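Side-chain contacts in protein yciO (Escherichia coli, PDB 1K7J), which is of unknown function but belongs to the SUA5 family and may bind double-stranded RNA: residues T183-T188 and P192-E197; N64-C69 and N96-L101; S73-S76 and F80-N83; K105-R110 and K117-R122. All blocks are in the same frame, centred on the assembly; numbering follows the deposited sequence.

How the interactions relate
Three of the four contacts lie on one mixed sheet. Interactions 1 and 2, with centres 10 Å apart, share neighbouring strands: Ile185 O is 2.8 Å from Ile100 N, a probable hydrogen bond. Interaction 4, centred 9 Å from interaction 2, brings in strand 118-122, which runs between the two strands of interaction 2; Leu67 N lies 2.7 Å from Gly120 O. Interaction 3 is nested in the chain loop that interaction 2 closes and packs helix 72-78 near the sheet, Leu75 CD1 reaching Met121 CB at 3.5 Å. A bound sulfate is gripped by Arg196 of interaction 1 and lies about 4 Å from the Thr66 side chain of interaction 2, at the nearest atoms.

Interaction 1: T183-T188 and P192-E197; sequences TVIDLT and PVVVRE. With SO4 (sulfate ion), chain B.
Val184 O accepts two backbone N-H groups from the facing strand, Val195 N at 2.8 Å and Arg196 N at 3.3 Å. This double acceptance and a one-residue slip of register define a classic beta bulge in the antiparallel hairpin of strands 183-186 and 193-196. Beyond it the pairing is regular, Asp186 N meeting Val193 O at 2.8 Å with an N-H...O angle of 167°. The bulge sets Val195 and Arg196 both against Val184, and the valine's methyls divide between them. CG1 of Val184 abuts Val195 CB at 3.6 Å, while its CG2 lies over one face of the Arg196 guanidinium, 3.4 Å from NH2. The arginine chain leaves the backbone extended and then bends at chi3 (71°), which brings the flat group across that methyl. Its terminal nitrogens grip a sulfate, NH1 bonding O3 at 2.8 Å and NH2 bonding O1 at 3.0 Å. In the second shell, Arg196 NE donates to Thr182 O, fixing the group's rotation, and Ser144 and Arg57 also bind the sulfate. A leucine in place of Arg196 would probably deprive the sulfate of its paired donors and Thr182 O of its NE partner. The ion probably comes from the crystallisation liquor, but a guanidinium backed by a methyl and steered by a carbonyl is consistent with a pocket suited to anions.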
loop_
_atom_site.group_PDB
_atom_site.type_symbol
_atom_site.label_atom_id
_atom_site.label_comp_id
_atom_site.label_asym_id
_atom_site.label_seq_id
_atom_site.Cartn_x
_atom_site.Cartn_y
_atom_site.Cartn_z
ATOM N N THR A 183 1.315 -5.940 -9.640
ATOM C CA THR A 183 1.941 -5.640 -10.912
ATOM C C THR A 183 2.012 -4.120 -10.873
ATOM O O THR A 183 1.016 -3.453 -10.568
ATOM C CB THR A 183 1.070 -6.106 -12.081
ATOM O OG1 THR A 183 1.191 -7.527 -12.201
ATOM C CG2 THR A 183 1.499 -5.435 -13.386
ATOM N N VAL A 184 3.190 -3.574 -11.141
ATOM C CA VAL A 184 3.367 -2.130 -11.108
ATOM C C VAL A 184 3.411 -1.582 -12.525
ATOM O O VAL A 184 4.243 -1.994 -13.334
ATOM C CB VAL A 184 4.667 -1.750 -10.365
ATOM C CG1 VAL A 184 4.819 -0.237 -10.308
ATOM C CG2 VAL A 184 4.648 -2.333 -8.958
ATOM N N ILE A 185 2.500 -0.660 -12.818
ATOM C CA ILE A 185 2.416 -0.042 -14.134
ATOM C C ILE A 185 2.624 1.459 -14.001
ATOM O O ILE A 185 1.942 2.111 -13.214
ATOM C CB ILE A 185 1.022 -0.246 -14.772
ATOM C CG1 ILE A 185 0.654 -1.732 -14.811
ATOM C CG2 ILE A 185 1.012 0.347 -16.183
ATOM C CD1 ILE A 185 1.548 -2.574 -15.692
ATOM N N ASP A 186 3.571 2.004 -14.756
ATOM C CA ASP A 186 3.805 3.443 -14.736
ATOM C C ASP A 186 2.887 3.976 -15.832
ATOM O O ASP A 186 3.009 3.578 -16.991
ATOM C CB ASP A 186 5.262 3.761 -15.072
ATOM C CG ASP A 186 5.568 5.250 -14.988
ATOM O OD1 ASP A 186 4.726 6.061 -15.430
ATOM O OD2 ASP A 186 6.657 5.611 -14.491
ATOM N N LEU A 187 1.964 4.858 -15.465
ATOM C CA LEU A 187 1.010 5.405 -16.425
ATOM C C LEU A 187 1.313 6.829 -16.876
ATOM O O LEU A 187 0.529 7.424 -17.616
ATOM C CB LEU A 187 -0.405 5.352 -15.839
ATOM C CG LEU A 187 -0.996 3.967 -15.565
ATOM C CD1 LEU A 187 -2.357 4.109 -14.890
ATOM C CD2 LEU A 187 -1.125 3.197 -16.875
ATOM N N THR A 188 2.442 7.378 -16.445
ATOM C CA THR A 188 2.786 8.742 -16.832
ATOM C C THR A 188 3.145 8.820 -18.317
ATOM O O THR A 188 3.479 7.811 -18.943
ATOM C CB THR A 188 3.951 9.297 -15.982
ATOM O OG1 THR A 188 5.126 8.506 -16.189
ATOM C CG2 THR A 188 3.581 9.278 -14.498
ATOM N N PRO A 192 1.989 3.464 -20.903
ATOM C CA PRO A 192 2.070 2.430 -19.872
ATOM C C PRO A 192 3.344 1.604 -19.985
ATOM O O PRO A 192 3.685 1.096 -21.056
ATOM C CB PRO A 192 0.809 1.604 -20.112
ATOM C CG PRO A 192 -0.158 2.625 -20.654
ATOM C CD PRO A 192 0.712 3.379 -21.634
ATOM N N VAL A 193 4.054 1.494 -18.871
ATOM C CA VAL A 193 5.287 0.728 -18.817
ATOM C C VAL A 193 5.197 -0.218 -17.630
ATOM O O VAL A 193 4.803 0.185 -16.533
ATOM C CB VAL A 193 6.515 1.645 -18.634
ATOM C CG1 VAL A 193 7.768 0.805 -18.409
ATOM C CG2 VAL A 193 6.687 2.532 -19.860
ATOM N N VAL A 194 5.543 -1.478 -17.855
ATOM C CA VAL A 194 5.509 -2.463 -16.788
ATOM C C VAL A 194 6.785 -2.349 -15.965
ATOM O O VAL A 194 7.881 -2.651 -16.442
ATOM C CB VAL A 194 5.390 -3.896 -17.347
ATOM C CG1 VAL A 194 5.364 -4.900 -16.200
ATOM C CG2 VAL A 194 4.128 -4.023 -18.191
ATOM N N VAL A 195 6.632 -1.892 -14.729
ATOM C CA VAL A 195 7.754 -1.735 -13.815
ATOM C C VAL A 195 8.025 -3.055 -13.099
ATOM O O VAL A 195 9.174 -3.400 -12.816
ATOM C CB VAL A 195 7.451 -0.636 -12.773
ATOM C CG1 VAL A 195 8.534 -0.600 -11.706
ATOM C CG2 VAL A 195 7.345 0.708 -13.469
ATOM N N ARG A 196 6.954 -3.786 -12.806
ATOM C CA ARG A 196 7.064 -5.076 -12.135
ATOM C C ARG A 196 5.901 -5.972 -12.515
ATOM O O ARG A 196 4.747 -5.547 -12.480
ATOM C CB ARG A 196 7.065 -4.901 -10.615
ATOM C CG ARG A 196 7.092 -6.227 -9.857
ATOM C CD ARG A 196 7.224 -6.017 -8.354
ATOM N NE ARG A 196 6.005 -5.474 -7.757
ATOM C CZ ARG A 196 5.982 -4.770 -6.630
ATOM N NH1 ARG A 196 7.112 -4.521 -5.980
ATOM N NH2 ARG A 196 4.832 -4.310 -6.154
ATOM N N GLU A 197 6.194 -7.212 -12.891
ATOM C CA GLU A 197 5.117 -8.128 -13.222
ATOM C C GLU A 197 4.752 -8.898 -11.958
ATOM O O GLU A 197 5.571 -9.637 -11.410
ATOM C CB GLU A 197 5.518 -9.096 -14.337
ATOM C CG GLU A 197 4.423 -10.106 -14.660
ATOM C CD GLU A 197 4.520 -10.668 -16.065
ATOM O OE1 GLU A 197 5.652 -10.853 -16.559
ATOM O OE2 GLU A 197 3.457 -10.937 -16.671
HETATM S S SO4 B . 6.208 -1.658 -3.619
HETATM O O1 SO4 B . 4.971 -2.409 -3.902
HETATM O O2 SO4 B . 6.381 -1.509 -2.165
HETATM O O3 SO4 B . 7.367 -2.389 -4.172
HETATM O O4 SO4 B . 6.120 -0.327 -4.246
#

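Interaction 2: N64-C69 and N96-L101; sequences NFTLMC and NYTFIL
Thr98 OG1 is gripped by two groups: a water 2.8 Å away, which also bonds Thr66 OG1 at 2.8 Å, and the hydroxyl OG1 of Thr182. The bridge spans the mixed sheet of this YrdC-like fold, where strands 66-68 and 97-102 are not neighbours but flank strand 118-122, the first parallel to it and the second antiparallel. No direct bond joins the threonines, because Thr66 OG1 and Thr98 OG1 stand 5.0 Å apart; the water closes that distance, holding the two oxygens at an angle of about 125°. The CA atoms of Thr66 and Thr98 are only 7.7 Å apart, less than two spacings of a flat sheet, which is consistent with the sheet curving so that these side chains meet on its concave face. Arg122, from the strand between, touches both threonines, its chain running alongside the bridge. The water lies 2.8 Å from O1 of the bound sulfate, so the threonine pair borders the anion site.

Farther along, Asn64 and Ile100 approach from opposite directions. The asparagine carboxamide rests on the isoleucine's branch methyl, CG of Asn64 being 4.2 Å from CG2 of Ile100. That CG2 stands anti to its own backbone N, with CG1 turned beside the nitrogen (chi1 -53°), and Val184 and Asp186 of the adjoining strand pack on the same isoleucine. Between the threonines the closest direct approach is Thr66 OG1 to the methyl CG2 of Thr98, at 4.3 Å.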
loop_
_atom_site.group_PDB
_atom_site.type_symbol
_atom_site.label_atom_id
_atom_site.label_comp_id
_atom_site.label_asym_id
_atom_site.label_seq_id
_atom_site.Cartn_x
_atom_site.Cartn_y
_atom_site.Cartn_z
ATOM N N ASN A 64 9.267 4.528 -5.717
ATOM C CA ASN A 64 8.097 5.247 -5.241
ATOM C C ASN A 64 7.467 4.701 -3.971
ATOM O O ASN A 64 7.565 3.511 -3.665
ATOM C CB ASN A 64 7.022 5.250 -6.330
ATOM C CG ASN A 64 7.363 6.155 -7.488
ATOM O OD1 ASN A 64 7.179 7.367 -7.414
ATOM N ND2 ASN A 64 7.870 5.572 -8.567
ATOM N N PHE A 65 6.825 5.599 -3.231
ATOM C CA PHE A 65 6.083 5.214 -2.042
ATOM C C PHE A 65 4.754 4.770 -2.639
ATOM O O PHE A 65 4.563 4.838 -3.856
ATOM C CB PHE A 65 5.834 6.416 -1.130
ATOM C CG PHE A 65 6.951 6.699 -0.178
ATOM C CD1 PHE A 65 7.193 5.855 0.899
ATOM C CD2 PHE A 65 7.758 7.818 -0.349
ATOM C CE1 PHE A 65 8.225 6.121 1.794
ATOM C CE2 PHE A 65 8.791 8.092 0.539
ATOM C CZ PHE A 65 9.023 7.242 1.611
ATOM N N THR A 66 3.837 4.322 -1.794
ATOM C CA THR A 66 2.531 3.895 -2.264
ATOM C C THR A 66 1.454 4.530 -1.407
ATOM O O THR A 66 1.617 4.665 -0.197
ATOM C CB THR A 66 2.365 2.362 -2.168
ATOM O OG1 THR A 66 3.317 1.721 -3.025
ATOM C CG2 THR A 66 0.956 1.944 -2.590
ATOM N N LEU A 67 0.374 4.962 -2.042
ATOM C CA LEU A 67 -0.752 5.497 -1.298
ATOM C C LEU A 67 -1.828 4.437 -1.479
ATOM O O LEU A 67 -2.248 4.155 -2.604
ATOM C CB LEU A 67 -1.226 6.841 -1.857
ATOM C CG LEU A 67 -0.336 8.059 -1.579
ATOM C CD1 LEU A 67 -1.029 9.309 -2.094
ATOM C CD2 LEU A 67 -0.068 8.188 -0.081
HETATM N N MSE A 68 -2.231 3.821 -0.374
HETATM C CA MSE A 68 -3.261 2.787 -0.385
HETATM C C MSE A 68 -4.588 3.547 -0.336
HETATM O O MSE A 68 -4.912 4.177 0.674
HETATM C CB MSE A 68 -3.084 1.883 0.842
HETATM C CG MSE A 68 -3.726 0.504 0.751
HETATM SE SE MSE A 68 -2.878 -0.674 -0.569
HETATM C CE MSE A 68 -1.160 -1.052 0.323
ATOM N N CYS A 69 -5.343 3.484 -1.434
ATOM C CA CYS A 69 -6.605 4.213 -1.563
ATOM C C CYS A 69 -7.869 3.363 -1.522
ATOM O O CYS A 69 -7.881 2.214 -1.957
ATOM C CB CYS A 69 -6.599 5.015 -2.865
ATOM S SG CYS A 69 -5.225 6.174 -3.028
ATOM N N ASN A 96 -4.503 -6.148 -7.068
ATOM C CA ASN A 96 -3.449 -6.637 -7.960
ATOM C C ASN A 96 -2.508 -5.663 -8.654
ATOM O O ASN A 96 -1.529 -6.099 -9.263
ATOM C CB ASN A 96 -4.069 -7.537 -9.035
ATOM C CG ASN A 96 -4.942 -8.625 -8.450
ATOM O OD1 ASN A 96 -4.754 -9.038 -7.303
ATOM N ND2 ASN A 96 -5.894 -9.108 -9.238
ATOM N N TYR A 97 -2.780 -4.367 -8.558
ATOM C CA TYR A 97 -1.955 -3.371 -9.239
ATOM C C TYR A 97 -1.560 -2.156 -8.416
ATOM O O TYR A 97 -2.266 -1.745 -7.495
ATOM C CB TYR A 97 -2.697 -2.808 -10.453
ATOM C CG TYR A 97 -3.048 -3.786 -11.540
ATOM C CD1 TYR A 97 -2.101 -4.172 -12.488
ATOM C CD2 TYR A 97 -4.347 -4.276 -11.660
ATOM C CE1 TYR A 97 -2.442 -5.016 -13.540
ATOM C CE2 TYR A 97 -4.700 -5.122 -12.704
ATOM C CZ TYR A 97 -3.744 -5.483 -13.643
ATOM O OH TYR A 97 -4.100 -6.283 -14.697
ATOM N N THR A 98 -0.424 -1.581 -8.793
ATOM C CA THR A 98 0.070 -0.338 -8.218
ATOM C C THR A 98 0.310 0.500 -9.470
ATOM O O THR A 98 1.009 0.068 -10.390
ATOM C CB THR A 98 1.397 -0.507 -7.472
ATOM O OG1 THR A 98 1.192 -1.333 -6.323
ATOM C CG2 THR A 98 1.923 0.854 -7.020
ATOM N N PHE A 99 -0.285 1.684 -9.519
ATOM C CA PHE A 99 -0.135 2.546 -10.683
ATOM C C PHE A 99 0.711 3.758 -10.342
ATOM O O PHE A 99 0.398 4.491 -9.407
ATOM C CB PHE A 99 -1.515 2.997 -11.170
ATOM C CG PHE A 99 -2.430 1.861 -11.542
ATOM C CD1 PHE A 99 -2.183 1.100 -12.679
ATOM C CD2 PHE A 99 -3.536 1.551 -10.749
ATOM C CE1 PHE A 99 -3.025 0.042 -13.027
ATOM C CE2 PHE A 99 -4.384 0.495 -11.090
ATOM C CZ PHE A 99 -4.124 -0.261 -12.234
ATOM N N ILE A 100 1.787 3.970 -11.090
ATOM C CA ILE A 100 2.645 5.118 -10.832
ATOM C C ILE A 100 2.095 6.329 -11.573
ATOM O O ILE A 100 1.942 6.308 -12.796
ATOM C CB ILE A 100 4.098 4.864 -11.282
ATOM C CG1 ILE A 100 4.621 3.571 -10.650
ATOM C CG2 ILE A 100 4.976 6.048 -10.890
ATOM C CD1 ILE A 100 4.435 3.488 -9.154
ATOM N N LEU A 101 1.793 7.378 -10.815
ATOM C CA LEU A 101 1.244 8.614 -11.359
ATOM C C LEU A 101 1.849 9.808 -10.633
ATOM O O LEU A 101 2.517 9.656 -9.611
ATOM C CB LEU A 101 -0.276 8.635 -11.165
ATOM C CG LEU A 101 -1.077 7.587 -11.943
ATOM C CD1 LEU A 101 -2.379 7.291 -11.223
ATOM C CD2 LEU A 101 -1.328 8.085 -13.359
HETATM O O HOH W 1 2.640 -0.843 -4.017
#

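Interaction 3: S73-S76 and F80-N83; sequences SELS and FVDN
Val81 sits in the short connection between helices 72-78 and 83-90 and folds back onto the first helix, making a compact helix-loop-helix turn. A single methyl does the touching: Val81 CG2 lies 3.8 Å from Leu75 CD2 and also 3.8 Å from Ser76 OG. The Leu75 and Val81 side chains cross at about a right angle, so methyl meets methyl without the two chains running alongside each other. Leu75 carries CG anti to its backbone N (chi1 179°), which carries CD2 out to the valine. The Ser76 hydroxyl meets the valine as a neighbour in van der Waals contact, its polar need being served within its own helix by a hydrogen bond to Leu72 O. With no hydrogen bond across it, the contact depends on apolar burial, and Met89 of the second helix touches both Leu75 and Val81 to close the cluster.

Just after Val81, Asp82 OD1 caps the incoming helix by accepting from Ala85 N. Val81 also packs on Phe86, so the residue before the N-cap meets the fourth residue after the cap, the arrangement of a hydrophobic staple beside an Asp N-cap.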
loop_
_atom_site.group_PDB
_atom_site.type_symbol
_atom_site.label_atom_id
_atom_site.label_comp_id
_atom_site.label_asym_id
_atom_site.label_seq_id
_atom_site.Cartn_x
_atom_site.Cartn_y
_atom_site.Cartn_z
ATOM N N SER A 73 -12.069 6.908 -7.051
ATOM C CA SER A 73 -12.382 8.303 -6.754
ATOM C C SER A 73 -11.308 8.907 -5.851
ATOM O O SER A 73 -10.800 9.996 -6.122
ATOM C CB SER A 73 -13.744 8.410 -6.065
ATOM O OG SER A 73 -14.012 9.751 -5.688
ATOM N N GLU A 74 -10.965 8.202 -4.777
ATOM C CA GLU A 74 -9.945 8.702 -3.864
ATOM C C GLU A 74 -8.598 8.758 -4.571
ATOM O O GLU A 74 -7.831 9.700 -4.390
ATOM C CB GLU A 74 -9.842 7.818 -2.622
ATOM C CG GLU A 74 -8.817 8.336 -1.620
ATOM C CD GLU A 74 -9.026 7.779 -0.228
ATOM O OE1 GLU A 74 -8.658 6.611 0.020
ATOM O OE2 GLU A 74 -9.572 8.515 0.623
ATOM N N LEU A 75 -8.315 7.748 -5.385
ATOM C CA LEU A 75 -7.061 7.711 -6.128
ATOM C C LEU A 75 -6.961 8.956 -7.010
ATOM O O LEU A 75 -5.905 9.585 -7.102
ATOM C CB LEU A 75 -6.998 6.440 -6.986
ATOM C CG LEU A 75 -5.757 6.218 -7.859
ATOM C CD1 LEU A 75 -5.591 4.724 -8.128
ATOM C CD2 LEU A 75 -5.881 6.994 -9.170
ATOM N N SER A 76 -8.077 9.321 -7.633
ATOM C CA SER A 76 -8.130 10.478 -8.521
ATOM C C SER A 76 -8.057 11.813 -7.791
ATOM O O SER A 76 -7.944 12.868 -8.418
ATOM C CB SER A 76 -9.399 10.413 -9.366
ATOM O OG SER A 76 -9.410 9.220 -10.132
ATOM N N PHE A 80 -2.806 12.875 -10.403
ATOM C CA PHE A 80 -3.323 13.474 -11.627
ATOM C C PHE A 80 -3.673 12.360 -12.606
ATOM O O PHE A 80 -2.803 11.613 -13.067
ATOM C CB PHE A 80 -2.285 14.419 -12.232
ATOM C CG PHE A 80 -2.061 15.669 -11.422
ATOM C CD1 PHE A 80 -3.075 16.615 -11.285
ATOM C CD2 PHE A 80 -0.837 15.905 -10.805
ATOM C CE1 PHE A 80 -2.869 17.785 -10.544
ATOM C CE2 PHE A 80 -0.620 17.067 -10.064
ATOM C CZ PHE A 80 -1.637 18.009 -9.933
ATOM N N VAL A 81 -4.960 12.257 -12.914
ATOM C CA VAL A 81 -5.462 11.216 -13.799
ATOM C C VAL A 81 -6.046 11.778 -15.091
ATOM O O VAL A 81 -7.018 12.528 -15.059
ATOM C CB VAL A 81 -6.555 10.394 -13.075
ATOM C CG1 VAL A 81 -7.052 9.266 -13.974
ATOM C CG2 VAL A 81 -6.005 9.834 -11.766
ATOM N N ASP A 82 -5.447 11.423 -16.227
ATOM C CA ASP A 82 -5.964 11.891 -17.508
ATOM C C ASP A 82 -6.799 10.790 -18.151
ATOM O O ASP A 82 -6.996 9.730 -17.555
ATOM C CB ASP A 82 -4.834 12.340 -18.453
ATOM C CG ASP A 82 -3.848 11.231 -18.787
ATOM O OD1 ASP A 82 -4.159 10.036 -18.580
ATOM O OD2 ASP A 82 -2.751 11.568 -19.285
ATOM N N ASN A 83 -7.288 11.037 -19.361
ATOM C CA ASN A 83 -8.129 10.066 -20.054
ATOM C C ASN A 83 -7.528 8.670 -20.182
ATOM O O ASN A 83 -8.183 7.679 -19.861
ATOM C CB ASN A 83 -8.493 10.580 -21.451
ATOM C CG ASN A 83 -9.438 9.646 -22.184
ATOM O OD1 ASN A 83 -10.602 9.492 -21.799
ATOM N ND2 ASN A 83 -8.942 9.008 -23.239
#

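Interaction 4: K105-R110 and K117-R122; sequences KEVPRR and KTIGMR
Two quite different meetings join Val107 and Arg109 of the segment after strand 97-102 to Ile119 and Lys117 on or beside strand 118-122. The apolar one is light. Val107 CG1 and Ile119 CD1 lie 4.2 Å apart, their side chains meeting at a slant through single methyls. Ile119 extends its CG1 anti to the backbone N (chi1 -176°), which sends CD1 out to the valine. Both residues also rest on Leu67 of strand 66-68, so the pair belongs to a small apolar cluster on one side of the sheet, and the backbone of Ile119 is bonded to Leu101 on the strand alongside.

The second meeting is between like charges. Lys117 NZ comes to 3.1 Å from Arg109 NH2 and 3.4 Å from Arg109 NH1, approaching the guanidinium obliquely. All three nitrogens are donors, and no hydrogen bond joins them. Arg109 reaches there on a chain extended from CG to NE, whereas Lys117 bends at chi2 (-57°). The amine instead gives a hydrogen bond to Glu114 O, in the loop just before the strand, which gives it a fixed acceptor on its own side. Two cationic groups this close would probably disfavour full protonation of the lysine or call for screening by solvent, so attraction between the segments is likely to come from the Val107-Ile119 contact alone; the carbonyl bond only holds the amine on its own side.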
loop_
_atom_site.group_PDB
_atom_site.type_symbol
_atom_site.label_atom_id
_atom_site.label_comp_id
_atom_site.label_asym_id
_atom_site.label_seq_id
_atom_site.Cartn_x
_atom_site.Cartn_y
_atom_site.Cartn_z
ATOM N N LYS A 105 -1.328 18.067 -4.975
ATOM C CA LYS A 105 -0.944 18.839 -3.797
ATOM C C LYS A 105 -1.502 18.243 -2.505
ATOM O O LYS A 105 -1.161 18.683 -1.405
ATOM C CB LYS A 105 -1.400 20.294 -3.951
ATOM C CG LYS A 105 -0.732 21.017 -5.107
ATOM C CD LYS A 105 0.779 21.086 -4.910
ATOM C CE LYS A 105 1.492 21.502 -6.191
ATOM N NZ LYS A 105 1.029 22.817 -6.702
ATOM N N GLU A 106 -2.367 17.245 -2.643
ATOM C CA GLU A 106 -2.946 16.563 -1.488
ATOM C C GLU A 106 -1.836 15.758 -0.825
ATOM O O GLU A 106 -1.910 15.425 0.359
ATOM C CB GLU A 106 -4.046 15.592 -1.933
ATOM C CG GLU A 106 -5.288 16.245 -2.501
ATOM C CD GLU A 106 -6.297 16.610 -1.430
ATOM O OE1 GLU A 106 -5.929 16.621 -0.235
ATOM O OE2 GLU A 106 -7.459 16.895 -1.790
ATOM N N VAL A 107 -0.803 15.455 -1.605
ATOM C CA VAL A 107 0.320 14.657 -1.130
ATOM C C VAL A 107 1.528 15.463 -0.669
ATOM O O VAL A 107 2.034 16.308 -1.407
ATOM C CB VAL A 107 0.810 13.701 -2.233
ATOM C CG1 VAL A 107 1.811 12.723 -1.656
ATOM C CG2 VAL A 107 -0.372 12.977 -2.862
ATOM N N PRO A 108 2.006 15.209 0.560
ATOM C CA PRO A 108 3.174 15.931 1.075
ATOM C C PRO A 108 4.345 15.741 0.111
ATOM O O PRO A 108 4.583 14.635 -0.379
ATOM C CB PRO A 108 3.424 15.259 2.419
ATOM C CG PRO A 108 2.044 14.904 2.869
ATOM C CD PRO A 108 1.420 14.349 1.603
ATOM N N ARG A 109 5.067 16.821 -0.162
ATOM C CA ARG A 109 6.201 16.783 -1.078
ATOM C C ARG A 109 7.183 15.651 -0.784
ATOM O O ARG A 109 7.671 14.993 -1.702
ATOM C CB ARG A 109 6.939 18.124 -1.039
ATOM C CG ARG A 109 8.109 18.235 -2.002
ATOM C CD ARG A 109 8.827 19.572 -1.830
ATOM N NE ARG A 109 10.014 19.687 -2.677
ATOM C CZ ARG A 109 9.989 19.741 -4.006
ATOM N NH1 ARG A 109 8.832 19.691 -4.659
ATOM N NH2 ARG A 109 11.125 19.843 -4.688
ATOM N N ARG A 110 7.467 15.424 0.496
ATOM C CA ARG A 110 8.414 14.384 0.907
ATOM C C ARG A 110 8.056 12.973 0.453
ATOM O O ARG A 110 8.921 12.096 0.405
ATOM C CB ARG A 110 8.573 14.395 2.431
ATOM C CG ARG A 110 7.266 14.220 3.185
ATOM C CD ARG A 110 7.454 14.393 4.684
ATOM N NE ARG A 110 6.170 14.562 5.359
ATOM C CZ ARG A 110 5.308 13.580 5.599
ATOM N NH1 ARG A 110 5.587 12.335 5.232
ATOM N NH2 ARG A 110 4.150 13.852 6.186
ATOM N N LYS A 117 8.364 13.400 -9.252
ATOM C CA LYS A 117 7.209 13.847 -8.468
ATOM C C LYS A 117 6.062 12.840 -8.530
ATOM O O LYS A 117 4.883 13.201 -8.444
ATOM C CB LYS A 117 6.723 15.213 -8.962
ATOM C CG LYS A 117 7.822 16.262 -9.094
ATOM C CD LYS A 117 8.563 16.468 -7.786
ATOM C CE LYS A 117 9.707 17.457 -7.956
ATOM N NZ LYS A 117 10.517 17.583 -6.713
ATOM N N THR A 118 6.421 11.571 -8.662
ATOM C CA THR A 118 5.441 10.503 -8.752
ATOM C C THR A 118 5.274 9.742 -7.446
ATOM O O THR A 118 6.036 9.920 -6.494
ATOM C CB THR A 118 5.847 9.487 -9.823
ATOM O OG1 THR A 118 7.183 9.038 -9.560
ATOM C CG2 THR A 118 5.776 10.113 -11.206
ATOM N N ILE A 119 4.257 8.890 -7.420
ATOM C CA ILE A 119 3.967 8.052 -6.267
ATOM C C ILE A 119 3.050 6.934 -6.755
ATOM O O ILE A 119 2.280 7.123 -7.699
ATOM C CB ILE A 119 3.300 8.871 -5.126
ATOM C CG1 ILE A 119 3.107 7.985 -3.893
ATOM C CG2 ILE A 119 1.985 9.472 -5.602
ATOM C CD1 ILE A 119 2.859 8.772 -2.613
ATOM N N GLY A 120 3.161 5.764 -6.136
ATOM C CA GLY A 120 2.340 4.637 -6.538
ATOM C C GLY A 120 0.961 4.705 -5.915
ATOM O O GLY A 120 0.829 4.979 -4.721
HETATM N N MSE A 121 -0.064 4.470 -6.727
HETATM C CA MSE A 121 -1.446 4.501 -6.265
HETATM C C MSE A 121 -1.946 3.063 -6.274
HETATM O O MSE A 121 -1.791 2.350 -7.269
HETATM C CB MSE A 121 -2.285 5.382 -7.189
HETATM C CG MSE A 121 -1.704 6.791 -7.390
HETATM SE SE MSE A 121 -1.380 7.756 -5.730
HETATM C CE MSE A 121 -3.216 8.065 -5.237
ATOM N N ARG A 122 -2.555 2.640 -5.173
ATOM C CA ARG A 122 -2.999 1.257 -5.065
ATOM C C ARG A 122 -4.318 1.096 -4.320
ATOM O O ARG A 122 -4.463 1.560 -3.190
ATOM C CB ARG A 122 -1.887 0.473 -4.365
ATOM C CG ARG A 122 -2.101 -1.006 -4.124
ATOM C CD ARG A 122 -0.814 -1.550 -3.513
ATOM N NE ARG A 122 -0.942 -2.875 -2.912
ATOM C CZ ARG A 122 0.065 -3.512 -2.325
ATOM N NH1 ARG A 122 1.260 -2.940 -2.269
ATOM N NH2 ARG A 122 -0.120 -4.716 -1.798
#